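Long-range contacts in lasso peptide isopeptidase AtxE2 (Asticcacaulis excentricus, PDB 5TXE), which hydrolyses the isopeptide bond of the lasso peptides astexin-2 and astexin-3, recognising their knotted shape and turning them into linear peptides: residues A[46-51]-A[370-375]; A[71-76]-A[84-89]; A[101-106]-A[143-148]. The protein carries 1 engineered substitution. All blocks are in the same frame, centred on the assembly; numbering follows the deposited sequence.

How the contacts relate
The three contacts run through one blade of what is probably, as in the prolyl oligopeptidase family, a beta-propeller domain, and on to the blades next to it. Contact 2 is the hairpin at the middle, strands 69-78 and 83-92. Contact 1, its centre about 10 Å away, joins strand 48-49 of the same sheet to strand 373-378 of the last four-stranded sheet in the sequence. Contact 3, about 8 Å from contact 2 between centres, joins strand 100-104 to strand 140-147 of the next sheet. Contacts 1 and 3 lie about 18 Å apart, centre to centre. Along the chain contacts 2 and 3 follow in series inside the long loop bounded by contact 1, consistent with contact 1 closing the propeller between its first and last blades.

Contact 1. Residues A[46-51]-A[370-375]; sequences LADIGT and QPRRLV
Two backbone carbonyls share one nitrogen of Arg372: NH1 gives a hydrogen bond to Ile49 O at 2.8 Å and another to Thr51 O at 2.8 Å. Both oxygens sit near the guanidinium plane, at its edge, and both bonds are nearly straight at 162°. The bend in the arginine chain at chi3 (-70°) turns the guanidinium toward Ile49 O and Thr51 O, while NH2 reaches on to Met52 O.

The charges meet differently. Asp48 OD1 lies over one face of the guanidinium, 3.4 Å from Arg372 NH1, with no N-H aimed at it, so the salt bridge here is purely electrostatic. Glu366 supplies a second carboxylate, at NE. A water joins the same two residues, giving a hydrogen to Asp48 OD1 and accepting one from Arg372 N, each at 3.0 Å.

Apolar contact is modest: Ile49 CD1 touches Leu374 CD1 at 4.0 Å, the two chains passing at a slant, and Phe72 also packs on Leu374. This buried seam between strands 48-49 and 373-378 probably joins the first and last blades of the sequence, side chains and backbone carbonyls closing the ring, as in the beta-propellers of prolyl oligopeptidase relatives.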
loop_
_atom_site.group_PDB
_atom_site.type_symbol
_atom_site.label_atom_id
_atom_site.label_comp_id
_atom_site.label_asym_id
_atom_site.label_seq_id
_atom_site.Cartn_x
_atom_site.Cartn_y
_atom_site.Cartn_z
ATOM N N LEU A 46 -4.449 -10.675 12.527
ATOM C CA LEU A 46 -5.461 -9.549 12.548
ATOM C C LEU A 46 -6.046 -9.372 11.175
ATOM O O LEU A 46 -5.311 -9.154 10.195
ATOM C CB LEU A 46 -4.839 -8.252 13.037
ATOM C CG LEU A 46 -4.388 -8.254 14.509
ATOM C CD1 LEU A 46 -3.641 -6.986 14.898
ATOM C CD2 LEU A 46 -5.573 -8.434 15.439
ATOM N N ALA A 47 -7.366 -9.524 11.078
ATOM C CA ALA A 47 -8.062 -9.480 9.820
ATOM C C ALA A 47 -8.021 -8.094 9.217
ATOM O O ALA A 47 -7.656 -7.135 9.913
ATOM C CB ALA A 47 -9.496 -9.890 10.030
ATOM N N ASP A 48 -8.316 -8.028 7.922
ATOM C CA ASP A 48 -8.280 -6.790 7.160
ATOM C C ASP A 48 -9.470 -6.743 6.182
ATOM O O ASP A 48 -10.166 -7.747 5.956
ATOM C CB ASP A 48 -6.940 -6.627 6.412
ATOM C CG ASP A 48 -6.466 -5.116 6.317
ATOM O OD1 ASP A 48 -7.181 -4.141 6.767
ATOM O OD2 ASP A 48 -5.359 -4.898 5.748
ATOM N N ILE A 49 -9.721 -5.549 5.664
ATOM C CA ILE A 49 -10.770 -5.295 4.696
ATOM C C ILE A 49 -10.189 -4.495 3.559
ATOM O O ILE A 49 -9.639 -3.407 3.782
ATOM C CB ILE A 49 -11.890 -4.454 5.338
ATOM C CG1 ILE A 49 -12.556 -5.234 6.462
ATOM C CG2 ILE A 49 -12.914 -4.067 4.296
ATOM C CD1 ILE A 49 -13.380 -4.377 7.411
ATOM N N GLY A 50 -10.219 -5.049 2.358
ATOM C CA GLY A 50 -9.643 -4.371 1.170
ATOM C C GLY A 50 -8.120 -4.500 1.047
ATOM O O GLY A 50 -7.472 -5.151 1.838
ATOM N N THR A 51 -7.548 -3.853 0.046
ATOM C CA THR A 51 -6.121 -3.974 -0.223
ATOM C C THR A 51 -5.313 -3.438 0.938
ATOM O O THR A 51 -5.775 -2.594 1.755
ATOM C CB THR A 51 -5.757 -3.295 -1.600
ATOM O OG1 THR A 51 -4.445 -3.620 -2.016
ATOM C CG2 THR A 51 -5.897 -1.790 -1.564
ATOM N N GLN A 370 -5.848 0.923 16.158
ATOM C CA GLN A 370 -7.127 0.391 15.682
ATOM C C GLN A 370 -6.970 -0.134 14.277
ATOM O O GLN A 370 -6.845 0.627 13.347
ATOM C CB GLN A 370 -8.171 1.538 15.641
ATOM C CG GLN A 370 -9.498 1.195 14.986
ATOM C CD GLN A 370 -10.194 0.124 15.780
ATOM O OE1 GLN A 370 -10.584 0.387 16.890
ATOM N NE2 GLN A 370 -10.274 -1.117 15.251
ATOM N N PRO A 371 -6.991 -1.446 14.100
ATOM C CA PRO A 371 -6.959 -2.006 12.751
ATOM C C PRO A 371 -8.222 -1.674 12.002
ATOM O O PRO A 371 -9.212 -1.281 12.589
ATOM C CB PRO A 371 -6.873 -3.527 12.939
ATOM C CG PRO A 371 -6.872 -3.767 14.398
ATOM C CD PRO A 371 -6.939 -2.469 15.156
ATOM N N ARG A 372 -8.188 -1.885 10.713
ATOM C CA ARG A 372 -9.253 -1.488 9.894
ATOM C C ARG A 372 -10.609 -2.106 10.315
ATOM O O ARG A 372 -10.754 -3.331 10.490
ATOM C CB ARG A 372 -8.938 -1.810 8.435
ATOM C CG ARG A 372 -9.635 -0.921 7.456
ATOM C CD ARG A 372 -9.137 -1.155 6.033
ATOM N NE ARG A 372 -7.777 -0.669 5.907
ATOM C CZ ARG A 372 -6.927 -1.088 4.982
ATOM N NH1 ARG A 372 -7.290 -1.995 4.079
ATOM N NH2 ARG A 372 -5.710 -0.582 4.925
ATOM N N ARG A 373 -11.600 -1.223 10.435
ATOM C CA ARG A 373 -12.942 -1.600 10.762
ATOM C C ARG A 373 -13.903 -0.675 10.049
ATOM O O ARG A 373 -13.490 0.326 9.429
ATOM C CB ARG A 373 -13.119 -1.440 12.258
ATOM C CG ARG A 373 -12.940 -0.025 12.689
ATOM C CD ARG A 373 -13.413 0.227 14.087
ATOM N NE ARG A 373 -13.085 1.588 14.438
ATOM C CZ ARG A 373 -13.331 2.186 15.620
ATOM N NH1 ARG A 373 -13.921 1.558 16.635
ATOM N NH2 ARG A 373 -12.953 3.440 15.783
ATOM N N LEU A 374 -15.174 -1.019 10.121
ATOM C CA LEU A 374 -16.219 -0.145 9.610
ATOM C C LEU A 374 -16.822 0.701 10.741
ATOM O O LEU A 374 -17.002 0.240 11.852
ATOM C CB LEU A 374 -17.318 -0.935 8.947
ATOM C CG LEU A 374 -17.224 -1.370 7.485
ATOM C CD1 LEU A 374 -15.844 -1.285 6.903
ATOM C CD2 LEU A 374 -17.840 -2.725 7.311
ATOM N N VAL A 375 -17.211 1.909 10.379
ATOM C CA VAL A 375 -17.569 2.970 11.273
ATOM C C VAL A 375 -18.653 3.767 10.574
ATOM O O VAL A 375 -18.732 3.744 9.327
ATOM C CB VAL A 375 -16.248 3.720 11.488
ATOM C CG1 VAL A 375 -16.191 5.131 10.972
ATOM C CG2 VAL A 375 -15.619 3.425 12.815
HETATM O O HOH W 1 -5.919 -3.055 9.234
#

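Contact 2. Residues A[71-76]-A[84-89]; sequences AFQVRQ and NVFRMV
Phe72 O accepts the N-H of Val89 at 2.8 Å, and Phe72 N returns a bond to Val89 O, making one hydrogen-bonded pair of the antiparallel hairpin. Val74 with Arg87 and Gln76 with Val85 repeat the pattern, six backbone bonds in all. Between them lie the non-hydrogen-bonded pairs Gln73-Met88 and Arg75-Phe86.

On the face of Phe72, Val74 and Arg87, the aromatic ring lies against Val89, whose CB stands 4.0 Å from the Phe72 ring centroid in a CH-pi contact. Phe72 reaches there with CG between the backbone N and the carbonyl carbon (chi1 55°), which folds the ring toward Val89 on the partner strand. Arg87 runs beside Val74, the valine CB over one guanidinium face, and its charge is met by Asp101 and its NH2 by Tyr388 OH.

The other face carries Phe86. Arg75 lies alongside it, Arg75 CD 3.4 Å from Phe86 CE1, and a bend at chi3 (65°) turns Arg75 NH1 back to Asn84 OD1, which it meets in a 2.9 Å hydrogen bond. That oxygen lies in the guanidinium plane, with the guanidinium and amide planes 81° apart. The amide of Gln73 slants against the same ring, Gln73 CD 3.5 Å from Phe86 CD1.

Strand 48-49 pairs with 69-78 and strand 100-104 with 83-92, while Met88 packs on Leu141 and Tyr143 of strand 140-147 in the following sheet.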
loop_
_atom_site.group_PDB
_atom_site.type_symbol
_atom_site.label_atom_id
_atom_site.label_comp_id
_atom_site.label_asym_id
_atom_site.label_seq_id
_atom_site.Cartn_x
_atom_site.Cartn_y
_atom_site.Cartn_z
ATOM N N ALA A 71 -21.941 -4.138 2.167
ATOM C CA ALA A 71 -21.262 -5.364 1.782
ATOM C C ALA A 71 -19.766 -5.078 1.569
ATOM O O ALA A 71 -19.380 -4.023 1.032
ATOM C CB ALA A 71 -21.871 -5.908 0.498
ATOM N N PHE A 72 -18.938 -6.025 1.994
ATOM C CA PHE A 72 -17.495 -5.869 1.966
ATOM C C PHE A 72 -16.843 -7.227 2.208
ATOM O O PHE A 72 -17.479 -8.111 2.777
ATOM C CB PHE A 72 -17.051 -4.899 3.060
ATOM C CG PHE A 72 -17.524 -5.273 4.448
ATOM C CD1 PHE A 72 -18.807 -5.028 4.837
ATOM C CD2 PHE A 72 -16.679 -5.890 5.344
ATOM C CE1 PHE A 72 -19.236 -5.361 6.117
ATOM C CE2 PHE A 72 -17.097 -6.255 6.602
ATOM C CZ PHE A 72 -18.385 -5.983 7.002
ATOM N N GLN A 73 -15.577 -7.368 1.791
ATOM C CA GLN A 73 -14.764 -8.573 1.981
ATOM C C GLN A 73 -13.815 -8.466 3.119
ATOM O O GLN A 73 -13.146 -7.443 3.300
ATOM C CB GLN A 73 -13.985 -8.897 0.727
ATOM C CG GLN A 73 -13.272 -10.226 0.776
ATOM C CD GLN A 73 -12.239 -10.301 -0.336
ATOM O OE1 GLN A 73 -12.347 -11.119 -1.307
ATOM N NE2 GLN A 73 -11.246 -9.387 -0.250
ATOM N N VAL A 74 -13.780 -9.532 3.920
ATOM C CA VAL A 74 -12.848 -9.668 5.054
ATOM C C VAL A 74 -11.836 -10.742 4.729
ATOM O O VAL A 74 -12.175 -11.760 4.153
ATOM C CB VAL A 74 -13.544 -10.030 6.399
ATOM C CG1 VAL A 74 -12.507 -10.206 7.489
ATOM C CG2 VAL A 74 -14.470 -8.898 6.859
ATOM N N ARG A 75 -10.586 -10.456 5.038
ATOM C CA ARG A 75 -9.503 -11.369 4.781
ATOM C C ARG A 75 -8.846 -11.628 6.109
ATOM O O ARG A 75 -8.544 -10.702 6.881
ATOM C CB ARG A 75 -8.457 -10.719 3.870
ATOM C CG ARG A 75 -7.231 -11.586 3.659
ATOM C CD ARG A 75 -6.216 -10.929 2.724
ATOM N NE ARG A 75 -5.643 -9.712 3.273
ATOM C CZ ARG A 75 -4.760 -9.659 4.257
ATOM N NH1 ARG A 75 -4.275 -10.751 4.830
ATOM N NH2 ARG A 75 -4.337 -8.478 4.669
ATOM N N GLN A 76 -8.603 -12.892 6.365
ATOM C CA GLN A 76 -7.893 -13.259 7.549
ATOM C C GLN A 76 -6.843 -14.352 7.311
ATOM O O GLN A 76 -7.109 -15.425 6.793
ATOM C CB GLN A 76 -8.852 -13.702 8.625
ATOM C CG GLN A 76 -8.126 -13.818 9.975
ATOM C CD GLN A 76 -9.052 -13.777 11.149
ATOM O OE1 GLN A 76 -10.257 -13.495 11.035
ATOM N NE2 GLN A 76 -8.505 -14.066 12.285
ATOM N N ASN A 84 -4.689 -17.402 3.365
ATOM C CA ASN A 84 -5.723 -16.441 3.652
ATOM C C ASN A 84 -7.097 -17.041 3.472
ATOM O O ASN A 84 -7.328 -17.843 2.577
ATOM C CB ASN A 84 -5.580 -15.251 2.723
ATOM C CG ASN A 84 -4.431 -14.331 3.151
ATOM O OD1 ASN A 84 -4.567 -13.573 4.097
ATOM N ND2 ASN A 84 -3.309 -14.436 2.484
ATOM N N VAL A 85 -7.988 -16.666 4.362
ATOM C CA VAL A 85 -9.388 -17.028 4.272
ATOM C C VAL A 85 -10.196 -15.752 3.976
ATOM O O VAL A 85 -10.086 -14.783 4.722
ATOM C CB VAL A 85 -9.880 -17.598 5.624
ATOM C CG1 VAL A 85 -11.354 -17.976 5.524
ATOM C CG2 VAL A 85 -9.052 -18.839 5.956
ATOM N N PHE A 86 -10.934 -15.768 2.885
ATOM C CA PHE A 86 -11.756 -14.630 2.503
ATOM C C PHE A 86 -13.246 -14.885 2.773
ATOM O O PHE A 86 -13.723 -15.976 2.576
ATOM C CB PHE A 86 -11.560 -14.318 1.026
ATOM C CG PHE A 86 -10.179 -13.868 0.687
ATOM C CD1 PHE A 86 -9.840 -12.537 0.819
ATOM C CD2 PHE A 86 -9.223 -14.763 0.261
ATOM C CE1 PHE A 86 -8.582 -12.092 0.513
ATOM C CE2 PHE A 86 -7.957 -14.319 -0.052
ATOM C CZ PHE A 86 -7.644 -12.983 0.083
ATOM N N ARG A 87 -13.963 -13.844 3.202
ATOM C CA ARG A 87 -15.433 -13.910 3.451
ATOM C C ARG A 87 -16.063 -12.654 2.840
ATOM O O ARG A 87 -15.540 -11.544 3.045
ATOM C CB ARG A 87 -15.822 -13.820 4.934
ATOM C CG ARG A 87 -15.016 -14.539 5.931
ATOM C CD ARG A 87 -15.609 -14.411 7.312
ATOM N NE ARG A 87 -14.858 -13.547 8.219
ATOM C CZ ARG A 87 -15.420 -12.616 8.969
ATOM N NH1 ARG A 87 -16.737 -12.367 8.895
ATOM N NH2 ARG A 87 -14.686 -11.911 9.802
ATOM N N MET A 88 -17.154 -12.830 2.108
ATOM C CA MET A 88 -17.978 -11.704 1.700
ATOM C C MET A 88 -19.061 -11.494 2.787
ATOM O O MET A 88 -19.828 -12.414 3.129
ATOM C CB MET A 88 -18.562 -11.989 0.329
ATOM C CG MET A 88 -19.331 -10.840 -0.313
ATOM S SD MET A 88 -18.451 -9.236 -0.433
ATOM C CE MET A 88 -17.305 -9.748 -1.700
ATOM N N VAL A 89 -19.073 -10.304 3.366
ATOM C CA VAL A 89 -19.892 -9.972 4.517
ATOM C C VAL A 89 -20.972 -8.893 4.233
ATOM O O VAL A 89 -20.736 -7.972 3.468
ATOM C CB VAL A 89 -19.042 -9.480 5.644
ATOM C CG1 VAL A 89 -19.871 -9.360 6.925
ATOM C CG2 VAL A 89 -17.914 -10.484 5.890
#

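Contact 3. Residues A[101-106]-A[143-148]; sequences DVDVGG and YLRQDQ
Arg145 sits at the centre of a salt-bridge network, between Asp103 and Asp147, that ties the sheet of strand 100-104 to that of strand 140-147; the two are probably neighbouring propeller blades, as in the prolyl oligopeptidase family. Asp103 belongs to a classic beta bulge, in which it and Val102 both face Met88. The carboxylate of Asp103 and the guanidinium of Arg145 are close to coplanar, 19° apart, and Arg145 NH1 donates to Asp103 OD2 at 2.8 Å on its syn side. Tyr143 comes to the same oxygen from above the carboxylate plane, its ring plane turned 45° against it, and its OH donates to Asp103 OD2 at 2.6 Å. One oxygen thus takes two donors from strand 140-147, which probably keeps the acid ionised.

Arg145 is stretched out from CG to NE, and its guanidinium reaches the Gly105-Gly106 peptide after strand 100-104. That peptide lies over one face, with Gly105 C 3.3 Å from Arg145 CZ; a side chain on Gly105 would run into NH2. Arg145 grips Asp147 side-on, Arg145 NE to Asp147 OD1 at 2.8 Å and Arg145 NH2 to Asp147 OD2 at 3.1 Å. Trp154 adds a cation-pi contact. With an alanine here, Asp147 would probably lose its cation, Asp103 would be left with Tyr143 OH, and the glycine peptide would lose the flat group against it.

Val104 O is held less well, 3.2 Å from Arg145 NH1, which stands above the carbonyl plane. A water accepts from Arg145 NH2 at 2.8 Å and gives Val104 O only a weak bond.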
loop_
_atom_site.group_PDB
_atom_site.type_symbol
_atom_site.label_atom_id
_atom_site.label_comp_id
_atom_site.label_asym_id
_atom_site.label_seq_id
_atom_site.Cartn_x
_atom_site.Cartn_y
_atom_site.Cartn_z
ATOM N N ASP A 101 -22.027 -13.781 6.968
ATOM C CA ASP A 101 -21.148 -14.199 5.871
ATOM C C ASP A 101 -22.006 -14.702 4.747
ATOM O O ASP A 101 -22.721 -15.669 4.924
ATOM C CB ASP A 101 -20.216 -15.301 6.363
ATOM C CG ASP A 101 -19.200 -14.790 7.407
ATOM O OD1 ASP A 101 -18.858 -13.588 7.401
ATOM O OD2 ASP A 101 -18.705 -15.595 8.242
ATOM N N VAL A 102 -21.951 -14.089 3.578
ATOM C CA VAL A 102 -22.749 -14.572 2.468
ATOM C C VAL A 102 -21.961 -15.406 1.460
ATOM O O VAL A 102 -22.544 -15.930 0.492
ATOM C CB VAL A 102 -23.447 -13.410 1.720
ATOM C CG1 VAL A 102 -24.306 -12.609 2.669
ATOM C CG2 VAL A 102 -22.467 -12.464 1.038
ATOM N N ASP A 103 -20.637 -15.463 1.621
ATOM C CA ASP A 103 -19.765 -16.373 0.865
ATOM C C ASP A 103 -18.497 -16.511 1.688
ATOM O O ASP A 103 -18.155 -15.594 2.444
ATOM C CB ASP A 103 -19.394 -15.819 -0.523
ATOM C CG ASP A 103 -18.583 -16.832 -1.370
ATOM O OD1 ASP A 103 -18.702 -18.050 -1.094
ATOM O OD2 ASP A 103 -17.840 -16.427 -2.324
ATOM N N VAL A 104 -17.870 -17.677 1.626
ATOM C CA VAL A 104 -16.613 -17.916 2.268
ATOM C C VAL A 104 -15.785 -18.643 1.233
ATOM O O VAL A 104 -16.281 -19.542 0.545
ATOM C CB VAL A 104 -16.736 -18.800 3.505
ATOM C CG1 VAL A 104 -15.340 -19.122 4.086
ATOM C CG2 VAL A 104 -17.567 -18.112 4.582
ATOM N N GLY A 105 -14.542 -18.226 1.059
ATOM C CA GLY A 105 -13.635 -18.930 0.121
ATOM C C GLY A 105 -13.011 -18.058 -0.956
ATOM O O GLY A 105 -13.281 -16.859 -1.085
ATOM N N GLY A 106 -12.144 -18.686 -1.727
ATOM C CA GLY A 106 -11.416 -18.040 -2.773
ATOM C C GLY A 106 -9.923 -17.953 -2.453
ATOM O O GLY A 106 -9.513 -18.051 -1.295
ATOM N N TYR A 143 -19.488 -10.223 -7.718
ATOM C CA TYR A 143 -18.135 -9.824 -7.332
ATOM C C TYR A 143 -17.184 -10.804 -7.947
ATOM O O TYR A 143 -17.573 -11.925 -8.327
ATOM C CB TYR A 143 -17.971 -9.805 -5.815
ATOM C CG TYR A 143 -18.318 -11.115 -5.139
ATOM C CD1 TYR A 143 -19.623 -11.406 -4.823
ATOM C CD2 TYR A 143 -17.344 -12.079 -4.829
ATOM C CE1 TYR A 143 -19.972 -12.603 -4.224
ATOM C CE2 TYR A 143 -17.700 -13.301 -4.250
ATOM C CZ TYR A 143 -19.021 -13.550 -3.959
ATOM O OH TYR A 143 -19.450 -14.708 -3.392
ATOM N N LEU A 144 -15.936 -10.378 -8.091
ATOM C CA LEU A 144 -14.870 -11.247 -8.577
ATOM C C LEU A 144 -14.301 -12.144 -7.469
ATOM O O LEU A 144 -14.242 -11.744 -6.313
ATOM C CB LEU A 144 -13.715 -10.402 -9.123
ATOM C CG LEU A 144 -14.096 -9.372 -10.188
ATOM C CD1 LEU A 144 -12.846 -8.617 -10.592
ATOM C CD2 LEU A 144 -14.735 -10.052 -11.370
ATOM N N ARG A 145 -13.916 -13.352 -7.843
ATOM C CA ARG A 145 -13.331 -14.308 -6.922
ATOM C C ARG A 145 -12.571 -15.334 -7.687
ATOM O O ARG A 145 -13.015 -15.826 -8.733
ATOM C CB ARG A 145 -14.412 -14.964 -6.071
ATOM C CG ARG A 145 -14.004 -16.316 -5.513
ATOM C CD ARG A 145 -14.990 -16.920 -4.524
ATOM N NE ARG A 145 -14.609 -18.302 -4.242
ATOM C CZ ARG A 145 -15.138 -19.070 -3.278
ATOM N NH1 ARG A 145 -16.180 -18.665 -2.537
ATOM N NH2 ARG A 145 -14.631 -20.284 -3.106
ATOM N N GLN A 146 -11.374 -15.640 -7.185
ATOM C CA GLN A 146 -10.456 -16.559 -7.850
ATOM C C GLN A 146 -10.450 -17.971 -7.214
ATOM O O GLN A 146 -10.348 -18.094 -5.997
ATOM C CB GLN A 146 -9.049 -15.995 -7.741
ATOM C CG GLN A 146 -7.998 -16.824 -8.458
ATOM C CD GLN A 146 -6.609 -16.158 -8.441
ATOM O OE1 GLN A 146 -6.451 -14.997 -8.812
ATOM N NE2 GLN A 146 -5.606 -16.902 -8.027
ATOM N N ASP A 147 -10.516 -19.013 -8.047
ATOM C CA ASP A 147 -10.335 -20.391 -7.597
ATOM C C ASP A 147 -9.611 -21.133 -8.685
ATOM O O ASP A 147 -9.898 -20.962 -9.890
ATOM C CB ASP A 147 -11.662 -21.099 -7.303
ATOM C CG ASP A 147 -12.441 -20.463 -6.156
ATOM O OD1 ASP A 147 -13.266 -19.547 -6.402
ATOM O OD2 ASP A 147 -12.267 -20.906 -5.004
ATOM N N GLN A 148 -8.653 -21.978 -8.289
ATOM C CA GLN A 148 -7.808 -22.686 -9.267
ATOM C C GLN A 148 -7.171 -21.757 -10.285
ATOM O O GLN A 148 -7.077 -22.074 -11.483
ATOM C CB GLN A 148 -8.556 -23.776 -10.075
ATOM C CG GLN A 148 -8.639 -25.128 -9.421
ATOM C CD GLN A 148 -9.603 -25.112 -8.290
ATOM O OE1 GLN A 148 -10.753 -24.672 -8.446
ATOM N NE2 GLN A 148 -9.154 -25.580 -7.121
HETATM O O HOH W 2 -16.416 -22.024 -1.757
#